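Local coordinates for protein 2',5'-phosphodiesterase 12 (Homo sapiens, PDB 4Z0V) that belongs to the endonuclease/exonuclease/phosphatase family and joins that domain, modelled with a magnesium ion, to a beta-rich N-terminal domain of the E-set clan, at residues Phe41-Glu46 / Arg64-Ser69; Gly74-Leu79 / Glu94-Cys99; Pro24-Leu29 / Val193-Ala198; Tyr18-Phe23 / Arg162-Gln167; Phe10-Leu15 / Lys28-Phe33. One frame throughout, in Å; residues are numbered along the deposited sequence. Where two conformers were deposited one is given.

Interaction 1 (Phe41-Glu46 / Arg64-Ser69); sequences FRWYKE and RVYTPS
Phe41 and Arg64 face each other with their CA atoms 5.9 Å apart, and the backbones then spread to 7.2 Å between CA of Trp43 and CA of Tyr66, a spacing that leaves side chains to fill the gap. Trp43 and Tyr66 fill much of it. CB of Tyr66 stands over the indole as a CH-pi contact, 3.4 Å from the centroid of the five-membered ring and 11° off its normal. The phenol ring beyond CB runs nearly parallel to the indole but is slid aside, so the two barely overlap. At the indole edge, Trp43 NE1 donates to Arg64 O at 3.1 Å, a weak bond bent to 138°.

The pairing belongs to the N-terminal E-set domain: strand 40-46 is an inner strand of its four-stranded antiparallel sheet, and the irregular segment 64-69 runs alongside it in the same chain direction, on the side where Phe41 and Trp43 point. A second CH-pi contact sets Arg64 CB 4.1 Å from the centroid of the Phe41 ring, squarely over its face. From there the arginine chain runs extended to a salt bridge with Glu197. Tyr66 OH is hydrogen-bonded to Asp72, and a water held by Lys45 NZ links weakly to this hydroxyl.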
# COMPACT_ATOMS: atom_id res chain seq x y z
N PHE A 41 22.65 17.19 -4.33
CA PHE A 41 22.89 16.07 -3.42
C PHE A 41 24.23 15.47 -3.69
O PHE A 41 24.64 15.34 -4.85
CB PHE A 41 21.81 14.97 -3.60
CG PHE A 41 20.41 15.45 -3.37
CD1 PHE A 41 19.92 15.61 -2.09
CD2 PHE A 41 19.57 15.74 -4.44
CE1 PHE A 41 18.62 16.10 -1.87
CE2 PHE A 41 18.27 16.22 -4.23
CZ PHE A 41 17.81 16.40 -2.94
N ARG A 42 24.92 15.05 -2.65
CA ARG A 42 26.18 14.34 -2.84
C ARG A 42 26.33 13.39 -1.67
O ARG A 42 26.19 13.80 -0.54
CB ARG A 42 27.39 15.29 -2.94
CG ARG A 42 28.74 14.57 -3.07
CD ARG A 42 28.86 13.75 -4.36
NE ARG A 42 29.12 14.61 -5.52
CZ ARG A 42 29.56 14.16 -6.69
NH1 ARG A 42 29.76 15.00 -7.70
NH2 ARG A 42 29.80 12.87 -6.87
N TRP A 43 26.63 12.13 -1.96
CA TRP A 43 26.80 11.14 -0.91
C TRP A 43 28.27 10.85 -0.71
O TRP A 43 29.03 10.70 -1.68
CB TRP A 43 26.06 9.86 -1.27
CG TRP A 43 24.58 9.96 -1.08
CD1 TRP A 43 23.64 10.29 -2.02
CD2 TRP A 43 23.87 9.63 0.11
NE1 TRP A 43 22.38 10.22 -1.47
CE2 TRP A 43 22.49 9.79 -0.17
CE3 TRP A 43 24.26 9.16 1.38
CZ2 TRP A 43 21.51 9.56 0.80
CZ3 TRP A 43 23.29 8.93 2.33
CH2 TRP A 43 21.93 9.12 2.04
N TYR A 44 28.65 10.67 0.56
CA TYR A 44 29.99 10.29 0.99
C TYR A 44 29.97 9.04 1.82
O TYR A 44 28.96 8.73 2.45
CB TYR A 44 30.65 11.37 1.84
CG TYR A 44 30.73 12.71 1.17
CD1 TYR A 44 29.64 13.57 1.15
CD2 TYR A 44 31.93 13.16 0.62
CE1 TYR A 44 29.72 14.83 0.55
CE2 TYR A 44 32.03 14.42 0.03
CZ TYR A 44 30.92 15.25 -0.00
OH TYR A 44 30.99 16.49 -0.59
N LYS A 45 31.10 8.35 1.85
CA LYS A 45 31.26 7.19 2.71
C LYS A 45 32.54 7.40 3.51
O LYS A 45 33.44 8.11 3.06
CB LYS A 45 31.29 5.87 1.91
CG LYS A 45 32.52 5.74 1.01
CD LYS A 45 32.43 4.63 -0.05
CE LYS A 45 33.65 4.67 -0.94
NZ LYS A 45 33.83 3.41 -1.72
N GLU A 46 32.61 6.82 4.71
CA GLU A 46 33.81 6.92 5.52
C GLU A 46 34.98 6.43 4.71
O GLU A 46 34.85 5.45 3.98
CB GLU A 46 33.64 6.06 6.77
CG GLU A 46 33.34 6.87 8.00
CD GLU A 46 33.26 5.98 9.22
OE1 GLU A 46 33.91 6.32 10.23
OE2 GLU A 46 32.60 4.92 9.13
N ARG A 64 19.34 11.87 -4.70
CA ARG A 64 18.76 11.91 -3.36
C ARG A 64 18.95 10.56 -2.65
O ARG A 64 19.26 10.52 -1.46
CB ARG A 64 17.28 12.27 -3.50
CG ARG A 64 16.48 12.12 -2.23
CD ARG A 64 15.06 12.57 -2.48
NE ARG A 64 14.28 12.38 -1.27
CZ ARG A 64 13.14 12.98 -1.00
NH1 ARG A 64 12.61 13.83 -1.88
NH2 ARG A 64 12.50 12.75 0.14
N VAL A 65 18.78 9.46 -3.40
CA VAL A 65 18.83 8.08 -2.88
C VAL A 65 20.20 7.49 -3.13
O VAL A 65 20.79 7.68 -4.20
CB VAL A 65 17.71 7.23 -3.55
CG1 VAL A 65 17.74 5.76 -3.11
CG2 VAL A 65 16.35 7.84 -3.24
N TYR A 66 20.69 6.74 -2.16
CA TYR A 66 21.96 6.03 -2.29
C TYR A 66 21.73 4.58 -1.94
O TYR A 66 21.19 4.32 -0.87
CB TYR A 66 23.01 6.65 -1.34
CG TYR A 66 24.36 5.97 -1.39
CD1 TYR A 66 25.26 6.24 -2.41
CD2 TYR A 66 24.71 5.02 -0.43
CE1 TYR A 66 26.48 5.56 -2.50
CE2 TYR A 66 25.96 4.39 -0.47
CZ TYR A 66 26.82 4.64 -1.52
OH TYR A 66 28.06 4.03 -1.58
N THR A 67 22.20 3.64 -2.77
CA THR A 67 22.09 2.20 -2.47
C THR A 67 23.51 1.72 -2.15
O THR A 67 24.36 1.64 -3.05
CB THR A 67 21.43 1.40 -3.61
OG1 THR A 67 20.18 1.99 -3.91
CG2 THR A 67 21.17 -0.05 -3.23
N PRO A 68 23.81 1.40 -0.88
CA PRO A 68 25.19 0.97 -0.55
C PRO A 68 25.54 -0.34 -1.20
O PRO A 68 24.66 -1.17 -1.46
CB PRO A 68 25.17 0.82 0.98
CG PRO A 68 23.91 1.46 1.45
CD PRO A 68 22.95 1.40 0.32
N SER A 69 26.83 -0.55 -1.47
CA SER A 69 27.29 -1.82 -2.04
C SER A 69 27.78 -2.71 -0.89
O SER A 69 27.86 -2.24 0.25
CB SER A 69 28.41 -1.56 -3.03
OG SER A 69 29.57 -1.15 -2.34
O HOH W 1 31.08 2.98 -2.46

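Interaction 2 (Gly74-Leu79 / Glu94-Cys99); sequences GLRLKL and ELESVC
Arg76 and Glu96 meet at an angle, guanidinium and carboxylate planes 33° apart. The arginine chain bends at chi3, which turns its flat head so that NH2 serves two acceptors, both near the guanidinium plane: Glu96 OE1 at 2.9 Å, approached on its anti side in a salt bridge, and Ser97 O at 3.0 Å. A water joins Arg76 NH1 to the same Glu96 OE1. Lys78, also kinked at chi3 (88°), brings NZ from above the carboxylate plane of Glu94, reaching OE1 at 3.1 Å, while its CD lies 3.7 Å from Glu96 CG. Ser97 OG works both ways, accepting from Leu77 N at 3.0 Å in an almost straight bond (173°) and donating to Cys99 O at 2.8 Å. The backbones pair as an antiparallel hairpin, with Leu79 and Leu95 a hydrogen-bonded pair and Lys78 and Glu96 a non-hydrogen-bonded one. Strand 93-96 forms an outer edge of the four-stranded sheet, whereas strand 77-82 is flanked by strand 40-46; Tyr44 of that strand and Trp56 of strand 56-58 make cation-pi contacts with Lys78.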
# COMPACT_ATOMS: atom_id res chain seq x y z
N GLY A 74 30.30 -1.81 7.04
CA GLY A 74 31.25 -1.36 8.06
C GLY A 74 31.57 0.13 8.00
O GLY A 74 32.32 0.62 8.84
N LEU A 75 31.05 0.85 6.99
CA LEU A 75 31.27 2.30 6.84
C LEU A 75 30.00 3.10 7.19
O LEU A 75 28.89 2.65 6.89
CB LEU A 75 31.67 2.66 5.39
CG LEU A 75 32.86 1.94 4.75
CD1 LEU A 75 33.03 2.39 3.27
CD2 LEU A 75 34.18 2.26 5.49
N ARG A 76 30.18 4.30 7.73
CA ARG A 76 29.08 5.24 7.91
C ARG A 76 28.96 6.01 6.59
O ARG A 76 29.90 6.03 5.78
CB ARG A 76 29.34 6.21 9.08
CG ARG A 76 29.32 5.43 10.41
CD ARG A 76 29.04 6.28 11.63
NE ARG A 76 30.15 7.16 11.97
CZ ARG A 76 30.11 8.49 11.88
NH1 ARG A 76 31.18 9.21 12.22
NH2 ARG A 76 29.02 9.11 11.47
N LEU A 77 27.82 6.65 6.37
CA LEU A 77 27.58 7.44 5.16
C LEU A 77 27.27 8.85 5.55
O LEU A 77 26.87 9.12 6.68
CB LEU A 77 26.37 6.83 4.38
CG LEU A 77 26.45 5.35 4.01
CD1 LEU A 77 25.09 4.89 3.37
CD2 LEU A 77 27.62 5.08 3.03
N LYS A 78 27.44 9.78 4.62
CA LYS A 78 27.10 11.16 4.91
C LYS A 78 26.43 11.74 3.67
O LYS A 78 26.89 11.50 2.56
CB LYS A 78 28.39 11.96 5.25
CG LYS A 78 28.13 13.45 5.54
CD LYS A 78 29.34 14.18 6.08
CE LYS A 78 30.22 14.73 5.00
NZ LYS A 78 31.15 15.74 5.56
N LEU A 79 25.35 12.50 3.87
CA LEU A 79 24.68 13.17 2.76
C LEU A 79 24.88 14.66 2.89
O LEU A 79 24.63 15.22 3.96
CB LEU A 79 23.15 12.85 2.72
CG LEU A 79 22.28 13.71 1.73
CD1 LEU A 79 22.65 13.44 0.27
CD2 LEU A 79 20.77 13.47 1.97
N GLU A 94 24.31 19.03 6.03
CA GLU A 94 24.98 17.73 5.91
C GLU A 94 24.48 16.86 7.03
O GLU A 94 24.19 17.38 8.12
CB GLU A 94 26.52 17.86 5.92
CG GLU A 94 27.09 18.52 4.65
CD GLU A 94 28.58 18.33 4.35
OE1 GLU A 94 29.38 18.23 5.30
OE2 GLU A 94 28.94 18.33 3.15
N LEU A 95 24.32 15.56 6.76
CA LEU A 95 23.83 14.63 7.75
C LEU A 95 24.57 13.31 7.63
O LEU A 95 24.62 12.75 6.54
CB LEU A 95 22.32 14.42 7.55
CG LEU A 95 21.56 13.62 8.60
CD1 LEU A 95 21.89 14.07 10.01
CD2 LEU A 95 20.11 13.73 8.37
N GLU A 96 25.11 12.83 8.76
CA GLU A 96 25.85 11.56 8.80
C GLU A 96 24.98 10.49 9.38
O GLU A 96 24.20 10.78 10.30
CB GLU A 96 27.11 11.66 9.68
CG GLU A 96 28.11 12.72 9.28
CD GLU A 96 29.24 12.88 10.27
OE1 GLU A 96 29.46 11.95 11.09
OE2 GLU A 96 29.95 13.91 10.19
N SER A 97 25.13 9.25 8.90
CA SER A 97 24.44 8.12 9.50
C SER A 97 25.08 7.85 10.86
O SER A 97 26.28 8.07 11.04
CB SER A 97 24.53 6.90 8.60
OG SER A 97 25.85 6.38 8.56
N VAL A 98 24.29 7.39 11.82
CA VAL A 98 24.82 7.07 13.15
C VAL A 98 25.30 5.61 13.11
O VAL A 98 26.29 5.26 13.75
CB VAL A 98 23.75 7.36 14.24
CG1 VAL A 98 24.18 6.84 15.59
CG2 VAL A 98 23.46 8.86 14.31
N CYS A 99 24.64 4.79 12.29
CA CYS A 99 24.94 3.37 12.08
C CYS A 99 25.93 3.19 10.95
O CYS A 99 25.98 4.04 10.07
CB CYS A 99 23.63 2.65 11.74
SG CYS A 99 22.82 3.31 10.26
O HOH W 2 31.14 12.12 13.34

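Interaction 3 (Pro24-Leu29 / Val193-Ala198); sequences PVCPKL and VPALEA
Cys26 turns SG beside its own backbone N (chi1 -53°), which lays the thiol against the helix at Ala195; Glu197 takes the less common rotamer with CG between N and the carbonyl carbon (chi1 76°), and its extended chain carries OE1 to within a water's reach of the Leu29 backbone. Cys26 SG lies 3.7 Å from Ala195 CB, and Cys26 CB is 3.6 Å from Ala195 CA. Pro194 CB comes 3.5 Å from Pro27 O, and its CG touches Lys28 CB, ring and lysine side by side. The helix is kinked at this proline. Polar links run through water. One water donates to Pro27 O and, at 2.8 Å, to Pro194 O; another accepts from Leu29 N and donates to Glu197 OE1 at 2.7 Å; a third joins Leu29 O to the same OE1. The E-set domain thus docks on helix 185-198 of the endonuclease/exonuclease/phosphatase domain through a small apolar patch and water bridges; two of the three waters end on Glu197 OE1, whose salt bridge to Arg64 would probably offset its charge.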
# COMPACT_ATOMS: atom_id res chain seq x y z
N PRO A 24 17.98 0.63 -0.72
CA PRO A 24 18.08 2.09 -0.93
C PRO A 24 17.92 2.88 0.35
O PRO A 24 17.04 2.60 1.15
CB PRO A 24 16.94 2.39 -1.92
CG PRO A 24 15.95 1.27 -1.74
CD PRO A 24 16.82 0.06 -1.45
N VAL A 25 18.81 3.88 0.55
CA VAL A 25 18.82 4.80 1.68
C VAL A 25 18.03 6.02 1.21
O VAL A 25 18.50 6.73 0.31
CB VAL A 25 20.26 5.18 2.14
CG1 VAL A 25 20.21 6.16 3.31
CG2 VAL A 25 21.06 3.94 2.52
N CYS A 26 16.82 6.20 1.77
CA CYS A 26 15.88 7.23 1.33
C CYS A 26 15.73 8.30 2.40
O CYS A 26 14.98 8.13 3.36
CB CYS A 26 14.54 6.59 0.98
SG CYS A 26 14.67 5.23 -0.20
N PRO A 27 16.48 9.41 2.27
CA PRO A 27 16.39 10.45 3.30
C PRO A 27 15.04 11.13 3.33
O PRO A 27 14.43 11.34 2.28
CB PRO A 27 17.48 11.46 2.90
CG PRO A 27 17.71 11.23 1.45
CD PRO A 27 17.43 9.78 1.21
N LYS A 28 14.61 11.53 4.53
CA LYS A 28 13.43 12.36 4.69
C LYS A 28 13.92 13.77 4.45
O LYS A 28 14.93 14.16 5.04
CB LYS A 28 12.81 12.17 6.09
CG LYS A 28 11.55 13.01 6.33
CD LYS A 28 10.99 12.62 7.69
CE LYS A 28 9.81 13.44 8.10
NZ LYS A 28 9.20 12.91 9.35
N LEU A 29 13.31 14.46 3.49
CA LEU A 29 13.64 15.86 3.17
C LEU A 29 12.36 16.60 3.01
O LEU A 29 11.64 16.33 2.06
CB LEU A 29 14.47 16.07 1.89
CG LEU A 29 15.35 15.01 1.29
CD1 LEU A 29 15.61 15.34 -0.14
CD2 LEU A 29 16.69 14.97 1.96
N VAL A 193 6.61 8.02 2.55
CA VAL A 193 6.68 9.30 1.85
C VAL A 193 8.14 9.60 1.40
O VAL A 193 8.31 9.82 0.22
CB VAL A 193 6.03 10.46 2.64
CG1 VAL A 193 6.50 11.82 2.14
CG2 VAL A 193 4.51 10.37 2.55
N PRO A 194 9.19 9.49 2.23
CA PRO A 194 10.56 9.78 1.72
C PRO A 194 11.01 8.82 0.61
O PRO A 194 11.60 9.28 -0.37
CB PRO A 194 11.44 9.62 2.97
CG PRO A 194 10.50 9.90 4.13
CD PRO A 194 9.22 9.24 3.69
N ALA A 195 10.72 7.51 0.73
CA ALA A 195 11.15 6.58 -0.30
C ALA A 195 10.39 6.81 -1.60
O ALA A 195 10.99 6.91 -2.68
CB ALA A 195 10.95 5.14 0.17
N LEU A 196 9.08 6.86 -1.51
CA LEU A 196 8.28 6.92 -2.73
C LEU A 196 8.35 8.29 -3.39
O LEU A 196 8.35 8.36 -4.63
CB LEU A 196 6.84 6.47 -2.44
CG LEU A 196 6.71 4.99 -2.01
CD1 LEU A 196 5.26 4.62 -1.76
CD2 LEU A 196 7.23 4.03 -3.11
N GLU A 197 8.49 9.38 -2.61
CA GLU A 197 8.64 10.65 -3.31
C GLU A 197 9.98 10.72 -4.09
O GLU A 197 10.03 11.29 -5.18
CB GLU A 197 8.43 11.86 -2.40
CG GLU A 197 9.52 12.26 -1.44
CD GLU A 197 9.16 13.50 -0.64
OE1 GLU A 197 10.06 14.00 0.07
OE2 GLU A 197 8.02 14.02 -0.76
N ALA A 198 11.05 10.08 -3.56
CA ALA A 198 12.36 10.03 -4.24
C ALA A 198 12.27 9.32 -5.60
O ALA A 198 13.05 9.62 -6.52
CB ALA A 198 13.36 9.32 -3.35
O HOH W 3 14.34 9.85 -0.10
O HOH W 4 10.69 13.59 2.62
O HOH W 5 10.16 16.87 -0.02

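Interaction 4 (Tyr18-Phe23 / Arg162-Gln167); sequences YIMAGF and RQNLIQ
A water is held by Met20 N, Asn164 OD1 and Phe23 O: it accepts from Met20 N at 2.9 Å and lies 2.8 Å from Asn164 OD1, although more acceptors surround it than it has protons. The loop here is a type II beta turn from Met20 to Phe23, closed by Phe23 N donating to Met20 O at 3.1 Å and carrying Gly22 at positive phi; it sets the E-set domain against helix 159-172 of the endonuclease/exonuclease/phosphatase domain. Asn164 makes the polar reach across. Its chi1 of -117° falls away from a staggered position, which suggests a side chain held by its surroundings. The other amide atom, ND2, donates to Tyr18 O at 3.1 Å, a weak bond with an angle of 126° at the hydrogen. Leu165 CD1 touches Phe23 CE2 at 3.6 Å and Met20 CE at 3.9 Å. Asn164 O lies at the edge of the Phe23 ring, near its plane, while Met20 CE sits over the centre of one face, 3.6 Å above the ring plane.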
# COMPACT_ATOMS: atom_id res chain seq x y z
N TYR A 18 18.67 2.22 10.21
CA TYR A 18 19.09 0.92 9.75
C TYR A 18 19.43 1.06 8.27
O TYR A 18 18.59 1.47 7.48
CB TYR A 18 17.94 -0.09 9.99
CG TYR A 18 18.32 -1.55 10.11
CD1 TYR A 18 17.68 -2.38 11.02
CD2 TYR A 18 19.25 -2.12 9.25
CE1 TYR A 18 18.02 -3.73 11.14
CE2 TYR A 18 19.61 -3.46 9.37
CZ TYR A 18 18.98 -4.27 10.30
OH TYR A 18 19.33 -5.59 10.38
N ILE A 19 20.70 0.82 7.92
CA ILE A 19 21.16 0.93 6.54
C ILE A 19 21.75 -0.43 6.15
O ILE A 19 22.64 -0.91 6.84
CB ILE A 19 22.17 2.10 6.39
CG1 ILE A 19 21.45 3.46 6.56
CG2 ILE A 19 22.89 2.01 5.03
CD1 ILE A 19 22.35 4.66 6.68
N MET A 20 21.26 -1.02 5.03
CA MET A 20 21.76 -2.31 4.56
C MET A 20 22.30 -2.25 3.16
O MET A 20 21.73 -1.55 2.31
CB MET A 20 20.65 -3.39 4.58
CG MET A 20 20.15 -3.68 5.94
SD MET A 20 18.90 -4.98 5.97
CE MET A 20 17.76 -4.32 5.06
N ALA A 21 23.34 -3.04 2.89
CA ALA A 21 23.92 -3.15 1.55
C ALA A 21 22.85 -3.66 0.58
O ALA A 21 22.15 -4.61 0.92
CB ALA A 21 25.09 -4.11 1.57
N GLY A 22 22.71 -3.01 -0.57
CA GLY A 22 21.72 -3.40 -1.58
C GLY A 22 20.31 -2.90 -1.33
O GLY A 22 19.41 -3.19 -2.13
N PHE A 23 20.13 -2.09 -0.27
CA PHE A 23 18.82 -1.51 0.10
C PHE A 23 18.92 -0.00 -0.00
O PHE A 23 19.87 0.58 0.54
CB PHE A 23 18.37 -1.94 1.51
CG PHE A 23 17.91 -3.37 1.53
CD1 PHE A 23 18.83 -4.42 1.44
CD2 PHE A 23 16.55 -3.68 1.55
CE1 PHE A 23 18.40 -5.74 1.40
CE2 PHE A 23 16.12 -5.01 1.53
CZ PHE A 23 17.05 -6.03 1.42
N ARG A 162 11.74 -4.29 8.65
CA ARG A 162 10.64 -4.46 7.68
C ARG A 162 10.52 -3.24 6.75
O ARG A 162 10.25 -3.43 5.56
CB ARG A 162 9.33 -4.71 8.41
CG ARG A 162 9.34 -6.07 9.09
CD ARG A 162 7.96 -6.63 9.41
NE ARG A 162 7.20 -5.72 10.26
CZ ARG A 162 6.10 -5.08 9.89
NH1 ARG A 162 5.48 -4.29 10.75
NH2 ARG A 162 5.62 -5.22 8.66
N GLN A 163 10.69 -2.02 7.27
CA GLN A 163 10.59 -0.82 6.41
C GLN A 163 11.67 -0.80 5.39
O GLN A 163 11.40 -0.40 4.25
CB GLN A 163 10.60 0.49 7.21
CG GLN A 163 9.30 0.72 7.95
CD GLN A 163 8.06 0.47 7.13
OE1 GLN A 163 7.20 -0.34 7.52
NE2 GLN A 163 7.91 1.15 6.01
N ASN A 164 12.89 -1.24 5.73
CA ASN A 164 13.93 -1.28 4.70
C ASN A 164 13.52 -2.18 3.53
O ASN A 164 13.64 -1.79 2.36
CB ASN A 164 15.24 -1.75 5.30
CG ASN A 164 16.31 -0.70 5.22
OD1 ASN A 164 17.29 -0.85 4.49
ND2 ASN A 164 16.15 0.38 5.95
N LEU A 165 12.98 -3.36 3.85
CA LEU A 165 12.54 -4.29 2.82
C LEU A 165 11.37 -3.75 2.04
O LEU A 165 11.36 -3.87 0.82
CB LEU A 165 12.16 -5.64 3.46
CG LEU A 165 13.28 -6.67 3.60
CD1 LEU A 165 14.40 -6.15 4.49
CD2 LEU A 165 12.72 -7.96 4.20
N ILE A 166 10.41 -3.10 2.72
CA ILE A 166 9.20 -2.55 2.08
C ILE A 166 9.61 -1.40 1.15
O ILE A 166 9.09 -1.29 0.05
CB ILE A 166 8.16 -2.10 3.14
CG1 ILE A 166 7.46 -3.35 3.79
CG2 ILE A 166 7.09 -1.15 2.54
CD1 ILE A 166 6.84 -3.07 5.21
N GLN A 167 10.57 -0.59 1.57
CA GLN A 167 11.06 0.48 0.72
C GLN A 167 11.71 -0.08 -0.54
O GLN A 167 11.39 0.36 -1.64
CB GLN A 167 12.06 1.37 1.48
CG GLN A 167 11.38 2.31 2.49
CD GLN A 167 12.44 3.16 3.20
OE1 GLN A 167 13.58 2.75 3.36
NE2 GLN A 167 12.10 4.36 3.62
O HOH W 6 19.51 0.58 3.44

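Interaction 5 (Phe10-Leu15 / Lys28-Phe33); sequences FTELQL and KLSLEF
Ser30 OG donates to Glu12 OE1 at 2.7 Å, meeting the carboxylate on its anti side and 19° out of its plane. Ser30 O takes three donors: Thr11 N at 2.7 Å, Glu12 N in a weak bond at 3.5 Å, and Thr11 OG1 in another weak one. Two consecutive residues thus face a single partner, and the register shifts by one between Phe10 and Glu12, which defines a classic beta bulge. Beyond it the strands return to regular antiparallel pairing. Ser30 N donates to Glu12 O at 2.9 Å, and Gln14 and Lys28 exchange backbone bonds in both directions.

These two strands, 9-14 and 28-32, form a two-stranded antiparallel sheet of the E-set domain, with Glu12, Ser30, Gln14 and Lys28 on one face and Phe10, Leu13, Leu29 and Leu31 on the other. On the polar face Lys28 NZ forms a long ion pair with Glu12 OE2, at 3.6 Å; its salt bridge to Asp190 is the stronger tie, and one water links NZ weakly to Glu12 OE1.

On the apolar face Leu31 CD1 sits over the Phe10 ring, 3.9 Å from the centroid, displaced toward the rim in a CH-pi contact. Leu29 CB touches Phe10 CE1 at 3.8 Å. Leu29 CD2 and Leu13 CD1 are modelled 3.3 Å apart, a closeness that is doubtful.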
# COMPACT_ATOMS: atom_id res chain seq x y z
N PHE A 10 15.50 23.14 4.11
CA PHE A 10 15.03 21.81 4.48
C PHE A 10 14.46 21.92 5.89
O PHE A 10 15.21 22.21 6.82
CB PHE A 10 16.16 20.73 4.41
CG PHE A 10 16.65 20.34 3.04
CD1 PHE A 10 15.85 19.58 2.19
CD2 PHE A 10 17.93 20.67 2.61
CE1 PHE A 10 16.30 19.23 0.91
CE2 PHE A 10 18.38 20.31 1.34
CZ PHE A 10 17.56 19.60 0.49
N THR A 11 13.12 21.79 6.05
CA THR A 11 12.43 21.84 7.35
C THR A 11 12.66 20.54 8.11
O THR A 11 12.67 20.53 9.35
CB THR A 11 10.94 22.11 7.18
OG1 THR A 11 10.36 21.09 6.36
CG2 THR A 11 10.66 23.48 6.59
N GLU A 12 12.83 19.44 7.37
CA GLU A 12 13.11 18.13 7.94
C GLU A 12 14.19 17.52 7.08
O GLU A 12 14.15 17.66 5.86
CB GLU A 12 11.85 17.23 8.00
CG GLU A 12 10.73 17.77 8.87
CD GLU A 12 9.50 16.90 8.99
OE1 GLU A 12 8.78 16.72 7.98
OE2 GLU A 12 9.23 16.43 10.12
N LEU A 13 15.21 16.98 7.72
CA LEU A 13 16.34 16.31 7.08
C LEU A 13 16.68 15.20 8.02
O LEU A 13 17.08 15.48 9.16
CB LEU A 13 17.51 17.28 6.82
CG LEU A 13 18.61 16.73 5.93
CD1 LEU A 13 18.12 16.52 4.52
CD2 LEU A 13 19.79 17.65 5.91
N GLN A 14 16.43 13.93 7.58
CA GLN A 14 16.60 12.72 8.39
C GLN A 14 17.07 11.53 7.57
O GLN A 14 16.64 11.34 6.43
CB GLN A 14 15.29 12.34 9.10
CG GLN A 14 14.79 13.33 10.16
CD GLN A 14 13.64 12.81 10.99
OE1 GLN A 14 13.56 11.61 11.33
NE2 GLN A 14 12.78 13.71 11.41
N LEU A 15 17.91 10.68 8.17
CA LEU A 15 18.38 9.46 7.52
C LEU A 15 17.79 8.25 8.23
O LEU A 15 17.53 8.36 9.44
CB LEU A 15 19.93 9.38 7.54
CG LEU A 15 20.72 10.32 6.64
CD1 LEU A 15 22.21 10.22 6.94
CD2 LEU A 15 20.52 9.98 5.18
N LYS A 28 14.61 11.53 4.53
CA LYS A 28 13.43 12.36 4.69
C LYS A 28 13.92 13.77 4.45
O LYS A 28 14.93 14.16 5.04
CB LYS A 28 12.81 12.17 6.09
CG LYS A 28 11.55 13.01 6.33
CD LYS A 28 10.99 12.62 7.69
CE LYS A 28 9.81 13.44 8.10
NZ LYS A 28 9.20 12.91 9.35
N LEU A 29 13.31 14.46 3.49
CA LEU A 29 13.64 15.86 3.17
C LEU A 29 12.36 16.60 3.01
O LEU A 29 11.64 16.33 2.06
CB LEU A 29 14.47 16.07 1.89
CG LEU A 29 15.35 15.01 1.29
CD1 LEU A 29 15.61 15.34 -0.14
CD2 LEU A 29 16.69 14.97 1.96
N SER A 30 12.05 17.47 3.92
CA SER A 30 10.83 18.25 3.73
C SER A 30 11.35 19.61 3.33
O SER A 30 12.17 20.20 4.04
CB SER A 30 9.97 18.25 4.99
OG SER A 30 9.69 16.92 5.41
N LEU A 31 11.04 20.01 2.11
CA LEU A 31 11.60 21.23 1.55
C LEU A 31 10.59 22.39 1.50
O LEU A 31 9.49 22.22 0.97
CB LEU A 31 12.13 20.88 0.14
CG LEU A 31 13.21 21.75 -0.51
CD1 LEU A 31 14.25 22.19 0.47
CD2 LEU A 31 13.87 21.00 -1.65
N GLU A 32 10.97 23.55 2.07
CA GLU A 32 10.18 24.79 2.02
C GLU A 32 10.86 25.78 1.04
O GLU A 32 12.10 25.82 0.99
CB GLU A 32 9.97 25.43 3.41
CG GLU A 32 11.19 26.08 4.05
CD GLU A 32 10.95 26.95 5.28
OE1 GLU A 32 9.96 26.71 6.00
OE2 GLU A 32 11.79 27.85 5.53
N PHE A 33 10.06 26.55 0.27
CA PHE A 33 10.53 27.53 -0.72
C PHE A 33 11.51 26.90 -1.77
O PHE A 33 12.43 27.57 -2.21
CB PHE A 33 11.23 28.73 -0.04
CG PHE A 33 10.41 29.64 0.85
CD1 PHE A 33 9.85 30.81 0.35
CD2 PHE A 33 10.31 29.39 2.21
CE1 PHE A 33 9.14 31.68 1.19
CE2 PHE A 33 9.60 30.26 3.05
CZ PHE A 33 9.02 31.40 2.53
O HOH W 7 6.95 14.47 8.00
O HOH W 8 10.30 13.12 12.61

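How the interactions relate
Interactions 1, 2 and 5 lie within the E-set domain, whereas 3 and 4 fasten it to two helices of the endonuclease/exonuclease/phosphatase domain. Interactions 1, 3 and 4 are buried and rely on aromatic and apolar groups with few direct polar bonds, the Asn164 amide standing at the centre of interaction 4 and water filling in at the domain boundary. Interaction 2 is partly buried and interaction 5 a surface contact; in both, backbone ladders and charged side chains do the work. Interactions 1 and 2 share one sheet, joined by Tyr44 N to Lys78 O; interactions 3 and 5 share Lys28 and Leu29. The Arg64-Glu197 salt bridge connects interactions 1 and 3, and Gln167 packing on Ala195 connects 4 with 3.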